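Local coordinates for macrophage migration inhibitory factor (Oncomelania hupensis, PDB 6LR3), which belongs to the macrophage migration inhibitory factor family, whose members are small cytokine-like alpha/beta proteins that assemble as trimers, at residues A21-T24 with N25-T28; E81-F84 with I85-N89; P101-A104 with L105-S108. All coordinates share one frame; numbering follows the deposited sequence.

Contact 1: residues A21-T24 with N25-T28; sequences AALT and NMMT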
ATOM      1  N   ALA B  21       4.505   4.556 -18.764  1.00 14.25           N
ATOM      2  CA  ALA B  21       5.815   4.753 -19.423  1.00 14.56           C
ATOM      3  C   ALA B  21       6.309   6.166 -19.169  1.00 15.09           C
ATOM      4  O   ALA B  21       7.495   6.353 -18.854  1.00 14.17           O
ATOM      5  CB  ALA B  21       5.700   4.470 -20.906  1.00 15.82           C
ATOM      6  N   ALA B  22       5.439   7.163 -19.305  1.00 14.46           N
ATOM      7  CA  ALA B  22       5.826   8.582 -19.156  1.00 13.63           C
ATOM      8  C   ALA B  22       6.210   8.825 -17.704  1.00 14.25           C
ATOM      9  O   ALA B  22       7.223   9.505 -17.453  1.00 15.51           O
ATOM     10  CB  ALA B  22       4.713   9.508 -19.604  1.00 13.94           C
ATOM     11  N   LEU B  23       5.428   8.288 -16.775  1.00 15.42           N
ATOM     12  CA  LEU B  23       5.699   8.450 -15.334  1.00 15.30           C
ATOM     13  C   LEU B  23       6.984   7.737 -14.988  1.00 14.02           C
ATOM     14  O   LEU B  23       7.781   8.306 -14.236  1.00 15.85           O
ATOM     15  CB  LEU B  23       4.481   7.935 -14.559  1.00 16.70           C
ATOM     16  CG  LEU B  23       4.489   8.167 -13.066  1.00 19.56           C
ATOM     17  CD1 LEU B  23       4.737   9.619 -12.761  1.00 19.99           C
ATOM     18  CD2 LEU B  23       3.157   7.721 -12.492  1.00 20.47           C
ATOM     19  N   THR B  24       7.206   6.537 -15.540  1.00 14.13           N
ATOM     20  CA  THR B  24       8.458   5.786 -15.352  1.00 14.16           C
ATOM     21  C   THR B  24       9.628   6.681 -15.741  1.00 15.38           C
ATOM     22  O   THR B  24      10.559   6.819 -14.952  1.00 13.36           O
ATOM     23  CB  THR B  24       8.492   4.501 -16.185  1.00 14.02           C
ATOM     24  OG1 THR B  24       7.485   3.610 -15.694  1.00 14.69           O
ATOM     25  CG2 THR B  24       9.828   3.817 -16.089  1.00 13.97           C
ATOM     26  N   ASN B  25       9.577   7.247 -16.936  1.00 16.18           N
ATOM     27  CA  ASN B  25      10.698   8.055 -17.480  1.00 16.89           C
ATOM     28  C   ASN B  25      10.888   9.293 -16.602  1.00 16.39           C
ATOM     29  O   ASN B  25      12.017   9.601 -16.254  1.00 16.43           O
ATOM     30  CB  ASN B  25      10.446   8.426 -18.936  1.00 16.86           C
ATOM     31  CG  ASN B  25      10.628   7.210 -19.841  1.00 18.71           C
ATOM     32  OD1 ASN B  25      11.259   6.243 -19.434  1.00 20.67           O
ATOM     33  ND2 ASN B  25       9.963   7.188 -20.983  1.00 21.48           N
ATOM     34  N   MET B  26       9.814   9.962 -16.257  1.00 16.50           N
ATOM     35  CA  MET B  26       9.913  11.238 -15.530  1.00 17.58           C
ATOM     36  C   MET B  26      10.499  10.970 -14.145  1.00 16.85           C
ATOM     37  O   MET B  26      11.399  11.725 -13.718  1.00 16.20           O
ATOM     38  CB  MET B  26       8.545  11.919 -15.416  1.00 19.77           C
ATOM     39  CG  MET B  26       8.637  13.332 -14.906  1.00 27.95           C
ATOM     40  SD  MET B  26       6.996  13.990 -14.525  1.00 39.04           S
ATOM     41  CE  MET B  26       6.731  13.168 -12.956  1.00 33.81           C
ATOM     42  N   MET B  27      10.052   9.909 -13.481  1.00 16.20           N
ATOM     43  CA  MET B  27      10.498   9.657 -12.096  1.00 16.82           C
ATOM     44  C   MET B  27      11.864   8.972 -12.103  1.00 15.74           C
ATOM     45  O   MET B  27      12.577   9.162 -11.124  1.00 16.52           O
ATOM     46  CB  MET B  27       9.461   8.848 -11.312  1.00 19.63           C
ATOM     47  CG  MET B  27       8.167   9.637 -11.086  1.00 18.76           C
ATOM     48  SD  MET B  27       8.410  11.162 -10.210  1.00 21.78           S
ATOM     49  CE  MET B  27       8.764  10.530  -8.559  1.00 20.38           C
ATOM     50  N   THR B  28      12.252   8.260 -13.158  1.00 15.93           N
ATOM     51  CA  THR B  28      13.635   7.732 -13.284  1.00 15.58           C
ATOM     52  C   THR B  28      14.602   8.909 -13.289  1.00 16.79           C
ATOM     53  O   THR B  28      15.622   8.871 -12.546  1.00 16.98           O
ATOM     54  CB  THR B  28      13.796   6.896 -14.553  1.00 17.98           C
ATOM     55  OG1 THR B  28      13.009   5.723 -14.321  1.00 18.77           O
ATOM     56  CG2 THR B  28      15.230   6.523 -14.839  1.00 19.16           C
TER
HETATM   57  O   HOH W   1       9.179   3.911 -19.640  1.00 20.83           O
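L23 and M27 lie side by side one turn apart on helix 19-31, pointing the same way, and the CD1 branch of the leucine does the touching. CG of L23 stands opposite its backbone N (chi1 -173°), which turns the isobutyl group along the helix so that L23 CD1 rests 3.8 Å from M27 CG. The same methyl meets a second methionine at a slant: M26 reaches it with its end methyl, M26 CE to L23 CD1 4.1 Å, the chain being straight until a bend at the thioether. M27, bent at both of its last two torsions, leads its sulfur away from the leucine.

T24 and T28 form the second parallel pair, but here a carbonyl carries the contact. T24 O accepts from T28 N at 2.9 Å and from the T28 hydroxyl, OG1, at 2.8 Å. The two donors come from opposite faces of the carbonyl plane, and OG1 stands 39° above it, so the oxygen is gripped twice by one residue. T24 uses its own hydroxyl in the same manner, bonded to O of Q20 one turn earlier.

On the more open flank, the N25 amide lies close to the A21 carbonyl. A water donates to A21 O at 3.1 Å and to N25 OD1, also at 3.1 Å, bridging side chain and backbone; OD1 further accepts from K35.

L23 and M27 pack on I4 of strand 3-8, while M26 and M27 reach M80 of helix 70-88. T24 touches M49 of the second subunit. Hydroxyls bonded back to the preceding turn and a ridge of flexible apolar chains are at home in an amphipathic helix, here the connecting helix of the beta-alpha-beta unit made with strands 3-8 and 39-43.

Contact 2: residues E81-F84 with I85-N89; sequences EDMF and IEHLN. Unlike the reference sequence in segment 85-89: N89 (reference Lys).
In the last turns of helix 70-88, the crossover helix between strands 58-64 and 95-101, M83 packs on H87 and F84 on L88. M83 and H87 run side by side in the same direction. The methionine offers its CG methylene to the imidazole, M83 CG to H87 CD2 3.5 Å, whereas its sulfur stands oblique to the ring, M83 SD 5.0 Å from the H87 centroid and 32° off the normal. The ring also brings an edge to the backbone: H87 CD2 is 3.4 Å from M83 O, near the imidazole plane. F18 meets the imidazole edge-to-face, and F19 packs both on it and on M83.

On the sheet-facing side, L88 lies alongside F84 and sends one methyl to the phenyl group, CD1 of L88 4.1 Å from CD1 of F84, at a slant. Chi1 of F84 (-65°) sets the ring beside its own backbone N, and it packs on V58, A60 and I95. L88 N bonds to F84 O at 2.8 Å, and a weak N89 N to I85 O bond follows. I85 lays its CG1 branch over the preceding turn, I85 CG1 to E81 O 3.2 Å, an oxygen that also accepts from I85 N.

E81 and D82 each form a salt bridge with R92, and E81 OE2 in addition accepts from G111 N of the third subunit. N89 then leaves the helix with positive phi. F84, H87 and L88 buried, with D82 and E86 on the solvent side, mark this as the end of a sheet-covering helix in an alpha/beta fold built of beta-alpha-beta units.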
ATOM      1  N   GLU B  81       1.999  16.119 -10.201  1.00 16.05           N
ATOM      2  CA  GLU B  81       0.692  16.792 -10.316  1.00 14.97           C
ATOM      3  C   GLU B  81       0.494  17.215 -11.770  1.00 15.21           C
ATOM      4  O   GLU B  81      -0.584  16.975 -12.311  1.00 15.10           O
ATOM      5  CB  GLU B  81       0.622  18.011  -9.413  1.00 15.64           C
ATOM      6  CG  GLU B  81       0.425  17.650  -7.958  1.00 15.38           C
ATOM      7  CD  GLU B  81       0.556  18.896  -7.074  1.00 18.76           C
ATOM      8  OE1 GLU B  81       0.985  19.956  -7.610  1.00 18.56           O
ATOM      9  OE2 GLU B  81       0.200  18.792  -5.886  1.00 17.32           O
ATOM     10  N   ASP B  82       1.507  17.834 -12.370  1.00 15.60           N
ATOM     11  CA  ASP B  82       1.345  18.345 -13.759  1.00 15.29           C
ATOM     12  C   ASP B  82       0.987  17.176 -14.688  1.00 14.85           C
ATOM     13  O   ASP B  82       0.116  17.350 -15.577  1.00 15.20           O
ATOM     14  CB  ASP B  82       2.595  19.056 -14.247  1.00 15.53           C
ATOM     15  CG  ASP B  82       2.850  20.398 -13.603  1.00 18.97           C
ATOM     16  OD1 ASP B  82       2.024  20.878 -12.829  1.00 18.14           O
ATOM     17  OD2 ASP B  82       3.904  20.940 -13.891  1.00 22.30           O
ATOM     18  N   MET B  83       1.670  16.042 -14.530  1.00 16.53           N
ATOM     19  CA  MET B  83       1.408  14.866 -15.383  1.00 15.18           C
ATOM     20  C   MET B  83       0.009  14.325 -15.078  1.00 15.40           C
ATOM     21  O   MET B  83      -0.675  13.926 -16.004  1.00 14.89           O
ATOM     22  CB  MET B  83       2.475  13.784 -15.152  1.00 16.63           C
ATOM     23  CG  MET B  83       2.334  12.679 -16.113  1.00 17.53           C
ATOM     24  SD  MET B  83       3.760  11.587 -16.062  1.00 20.97           S
ATOM     25  CE  MET B  83       5.066  12.604 -16.721  1.00 24.77           C
ATOM     26  N   PHE B  84      -0.413  14.284 -13.819  1.00 15.24           N
ATOM     27  CA  PHE B  84      -1.755  13.774 -13.449  1.00 14.64           C
ATOM     28  C   PHE B  84      -2.820  14.694 -14.002  1.00 14.39           C
ATOM     29  O   PHE B  84      -3.846  14.223 -14.457  1.00 16.35           O
ATOM     30  CB  PHE B  84      -1.915  13.678 -11.930  1.00 14.47           C
ATOM     31  CG  PHE B  84      -1.005  12.684 -11.257  1.00 16.58           C
ATOM     32  CD1 PHE B  84      -0.378  11.662 -11.948  1.00 16.10           C
ATOM     33  CD2 PHE B  84      -0.783  12.786  -9.895  1.00 15.12           C
ATOM     34  CE1 PHE B  84       0.466  10.776 -11.284  1.00 18.08           C
ATOM     35  CE2 PHE B  84       0.030  11.881  -9.232  1.00 15.42           C
ATOM     36  CZ  PHE B  84       0.609  10.850  -9.916  1.00 15.64           C
ATOM     37  N   ILE B  85      -2.598  16.006 -13.917  1.00 15.11           N
ATOM     38  CA  ILE B  85      -3.557  17.003 -14.467  1.00 15.98           C
ATOM     39  C   ILE B  85      -3.694  16.740 -15.978  1.00 15.57           C
ATOM     40  O   ILE B  85      -4.808  16.614 -16.456  1.00 17.43           O
ATOM     41  CB  ILE B  85      -3.070  18.425 -14.145  1.00 17.03           C
ATOM     42  CG1 ILE B  85      -3.202  18.736 -12.650  1.00 16.93           C
ATOM     43  CG2 ILE B  85      -3.780  19.454 -15.017  1.00 18.24           C
ATOM     44  CD1 ILE B  85      -2.330  19.889 -12.163  1.00 18.29           C
ATOM     45  N   GLU B  86      -2.574  16.598 -16.685  1.00 16.21           N
ATOM     46  CA  GLU B  86      -2.594  16.476 -18.159  1.00 19.02           C
ATOM     47  C   GLU B  86      -3.213  15.141 -18.557  1.00 16.76           C
ATOM     48  O   GLU B  86      -4.040  15.116 -19.473  1.00 19.29           O
ATOM     49  CB  GLU B  86      -1.164  16.621 -18.685  1.00 21.65           C
ATOM     50  CG  GLU B  86      -1.066  16.469 -20.169  1.00 25.29           C
ATOM     51  CD  GLU B  86       0.119  17.263 -20.644  1.00 27.96           C
ATOM     52  OE1 GLU B  86       1.230  16.936 -20.150  1.00 32.29           O
ATOM     53  OE2 GLU B  86      -0.091  18.235 -21.391  1.00 27.23           O
ATOM     54  N   HIS B  87      -2.807  14.051 -17.910  1.00 15.36           N
ATOM     55  CA  HIS B  87      -3.176  12.678 -18.338  1.00 17.30           C
ATOM     56  C   HIS B  87      -4.515  12.207 -17.745  1.00 18.00           C
ATOM     57  O   HIS B  87      -5.244  11.497 -18.438  1.00 20.21           O
ATOM     58  CB  HIS B  87      -2.099  11.685 -17.933  1.00 17.83           C
ATOM     59  CG  HIS B  87      -0.851  11.637 -18.740  1.00 17.32           C
ATOM     60  ND1 HIS B  87      -0.634  10.506 -19.540  1.00 15.73           N
ATOM     61  CD2 HIS B  87       0.236  12.446 -18.893  1.00 15.52           C
ATOM     62  CE1 HIS B  87       0.530  10.656 -20.162  1.00 18.23           C
ATOM     63  NE2 HIS B  87       1.038  11.866 -19.836  1.00 16.53           N
ATOM     64  N   LEU B  88      -4.785  12.539 -16.485  1.00 17.85           N
ATOM     65  CA  LEU B  88      -5.972  12.036 -15.760  1.00 17.06           C
ATOM     66  C   LEU B  88      -7.085  13.074 -15.720  1.00 16.76           C
ATOM     67  O   LEU B  88      -8.170  12.720 -15.263  1.00 15.67           O
ATOM     68  CB  LEU B  88      -5.578  11.605 -14.345  1.00 15.85           C
ATOM     69  CG  LEU B  88      -4.378  10.646 -14.249  1.00 19.05           C
ATOM     70  CD1 LEU B  88      -4.085  10.257 -12.842  1.00 18.69           C
ATOM     71  CD2 LEU B  88      -4.609   9.419 -15.087  1.00 19.47           C
ATOM     72  N   ASN B  89      -6.811  14.314 -16.102  1.00 17.30           N
ATOM     73  CA  ASN B  89      -7.777  15.433 -16.012  1.00 18.70           C
ATOM     74  C   ASN B  89      -8.270  15.545 -14.577  1.00 18.00           C
ATOM     75  O   ASN B  89      -9.476  15.734 -14.356  1.00 17.76           O
ATOM     76  CB  ASN B  89      -8.913  15.229 -17.010  1.00 18.76           C
ATOM     77  CG  ASN B  89      -8.395  15.367 -18.421  1.00 22.01           C
ATOM     78  OD1 ASN B  89      -7.862  16.419 -18.770  1.00 22.31           O
ATOM     79  ND2 ASN B  89      -8.607  14.363 -19.247  1.00 22.24           N
TER

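Contact 3: residues P101-A104 with L105-S108; sequences PVPA and LFCS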
ATOM      1  N   PRO B 101      10.277   6.941   2.323  1.00 17.37           N
ATOM      2  CA  PRO B 101      11.682   6.542   2.351  1.00 17.57           C
ATOM      3  C   PRO B 101      11.778   5.066   2.714  1.00 16.62           C
ATOM      4  O   PRO B 101      11.043   4.608   3.582  1.00 18.12           O
ATOM      5  CB  PRO B 101      12.334   7.397   3.444  1.00 20.29           C
ATOM      6  CG  PRO B 101      11.207   8.165   4.136  1.00 23.89           C
ATOM      7  CD  PRO B 101       9.913   7.853   3.427  1.00 19.87           C
ATOM      8  N   VAL B 102      12.573   4.328   1.959  1.00 15.87           N
ATOM      9  CA  VAL B 102      12.765   2.873   2.177  1.00 16.37           C
ATOM     10  C   VAL B 102      14.205   2.628   2.589  1.00 17.14           C
ATOM     11  O   VAL B 102      15.106   3.039   1.882  1.00 16.63           O
ATOM     12  CB  VAL B 102      12.418   2.087   0.911  1.00 16.10           C
ATOM     13  CG1 VAL B 102      12.637   0.588   1.144  1.00 15.78           C
ATOM     14  CG2 VAL B 102      11.016   2.409   0.453  1.00 17.02           C
ATOM     15  N   PRO B 103      14.455   1.973   3.728  1.00 18.12           N
ATOM     16  CA  PRO B 103      15.826   1.633   4.102  1.00 18.14           C
ATOM     17  C   PRO B 103      16.436   0.601   3.152  1.00 18.47           C
ATOM     18  O   PRO B 103      15.807  -0.362   2.827  1.00 16.18           O
ATOM     19  CB  PRO B 103      15.711   1.049   5.522  1.00 19.07           C
ATOM     20  CG  PRO B 103      14.328   1.458   5.979  1.00 20.25           C
ATOM     21  CD  PRO B 103      13.476   1.504   4.713  1.00 18.97           C
ATOM     22  N   ALA B 104      17.708   0.819   2.795  1.00 16.35           N
ATOM     23  CA  ALA B 104      18.470  -0.057   1.876  1.00 17.09           C
ATOM     24  C   ALA B 104      18.433  -1.508   2.381  1.00 14.72           C
ATOM     25  O   ALA B 104      18.314  -2.399   1.551  1.00 15.81           O
ATOM     26  CB  ALA B 104      19.896   0.437   1.773  1.00 19.37           C
ATOM     27  N   LEU B 105      18.569  -1.752   3.676  1.00 14.90           N
ATOM     28  CA  LEU B 105      18.675  -3.120   4.219  1.00 15.93           C
ATOM     29  C   LEU B 105      17.282  -3.674   4.515  1.00 15.96           C
ATOM     30  O   LEU B 105      17.213  -4.789   5.030  1.00 16.64           O
ATOM     31  CB  LEU B 105      19.563  -3.130   5.468  1.00 15.98           C
ATOM     32  CG  LEU B 105      21.020  -2.752   5.183  1.00 18.09           C
ATOM     33  CD1 LEU B 105      21.809  -2.818   6.487  1.00 19.62           C
ATOM     34  CD2 LEU B 105      21.649  -3.648   4.176  1.00 21.23           C
ATOM     35  N   PHE B 106      16.232  -2.948   4.138  1.00 13.99           N
ATOM     36  CA  PHE B 106      14.828  -3.412   4.288  1.00 14.89           C
ATOM     37  C   PHE B 106      14.198  -3.553   2.906  1.00 14.14           C
ATOM     38  O   PHE B 106      12.963  -3.558   2.771  1.00 15.07           O
ATOM     39  CB  PHE B 106      14.057  -2.461   5.207  1.00 15.33           C
ATOM     40  CG  PHE B 106      14.340  -2.731   6.662  1.00 15.95           C
ATOM     41  CD1 PHE B 106      15.604  -2.522   7.192  1.00 17.92           C
ATOM     42  CD2 PHE B 106      13.362  -3.256   7.484  1.00 17.47           C
ATOM     43  CE1 PHE B 106      15.863  -2.821   8.519  1.00 19.18           C
ATOM     44  CE2 PHE B 106      13.625  -3.549   8.809  1.00 19.11           C
ATOM     45  CZ  PHE B 106      14.871  -3.320   9.332  1.00 18.31           C
ATOM     46  N   CYS B 107      15.014  -3.723   1.884  1.00 13.76           N
ATOM     47  CA  CYS B 107      14.492  -3.857   0.517  1.00 14.32           C
ATOM     48  C   CYS B 107      15.438  -4.748  -0.278  1.00 14.78           C
ATOM     49  O   CYS B 107      16.664  -4.494  -0.294  1.00 16.78           O
ATOM     50  CB  CYS B 107      14.344  -2.493  -0.115  1.00 14.57           C
ATOM     51  SG  CYS B 107      13.535  -2.610  -1.717  1.00 19.20           S
ATOM     52  N   SER B 108      14.898  -5.802  -0.847  1.00 15.69           N
ATOM     53  CA  SER B 108      15.676  -6.737  -1.691  1.00 14.36           C
ATOM     54  C   SER B 108      15.411  -6.440  -3.155  1.00 14.81           C
ATOM     55  O   SER B 108      14.332  -5.973  -3.535  1.00 14.25           O
ATOM     56  CB  SER B 108      15.356  -8.163  -1.384  1.00 16.34           C
ATOM     57  OG  SER B 108      13.991  -8.427  -1.641  1.00 15.50           O
TER
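One backbone hydrogen bond joins P103 to F106: F106 N donates to P103 O at 2.9 Å. With A104 and L105 at the two corners, both with helix-like or near-helical backbone angles, this is a type I beta turn. The donor stands 58° above the P103 carbonyl plane and not on a lone pair, as the tight bend brings the amide over the face of the carbonyl group. A104 O and C107 O, both acceptors, come within 3.2 Å of each other without bonding.

Apolar contacts flank the bond. The pyrrolidine of P103 and the benzyl group of F106 cross at an angle; P103 CB lies 3.9 Å from F106 CB and equally 3.9 Å from F106 CD1, so the proline touches the root of the side chain and one ring carbon. Beyond that the phenyl group leads away. A second pair spans the turn more widely: V102 CG1 meets C107 CB at 3.7 Å. It is the branch opposite the valine backbone N (chi1 179°) that makes this reach, and C107 CB in turn is 3.9 Å from P103 O. The V102 and C107 side chains share I65 as a neighbour.

Polar links to the rest of the structure include C107 O, which is bonded to ND1 of H114, and L105 O, which accepts from ND2 of N73 in the second subunit. The turn follows strand 95-101 and leads into strand 107-109, which pairs with strand 112-113 of its own chain; C107 and S108 also join an antiparallel ladder with a strand of the second subunit, carrying the sheet across the interface.

Overall arrangement
Contacts 1 and 2 belong to the two helices that lie against the four-stranded sheet, one from each beta-alpha-beta unit, and they touch directly although their centres are 13 Å apart. M83 SD sits 3.8 Å from L23 CA, and L23 CD2 approaches F84 CE1 at 4.2 Å, so the helices share one apolar seam. Contact 3 stands apart from both: its centre is about 21 Å from that of contact 1 and about 29 Å from that of contact 2, on the opposite side of the chain's centre from the latter. All three reach other subunits of the trimer, contacts 1 and 3 the second, contacts 2 and 3 the third.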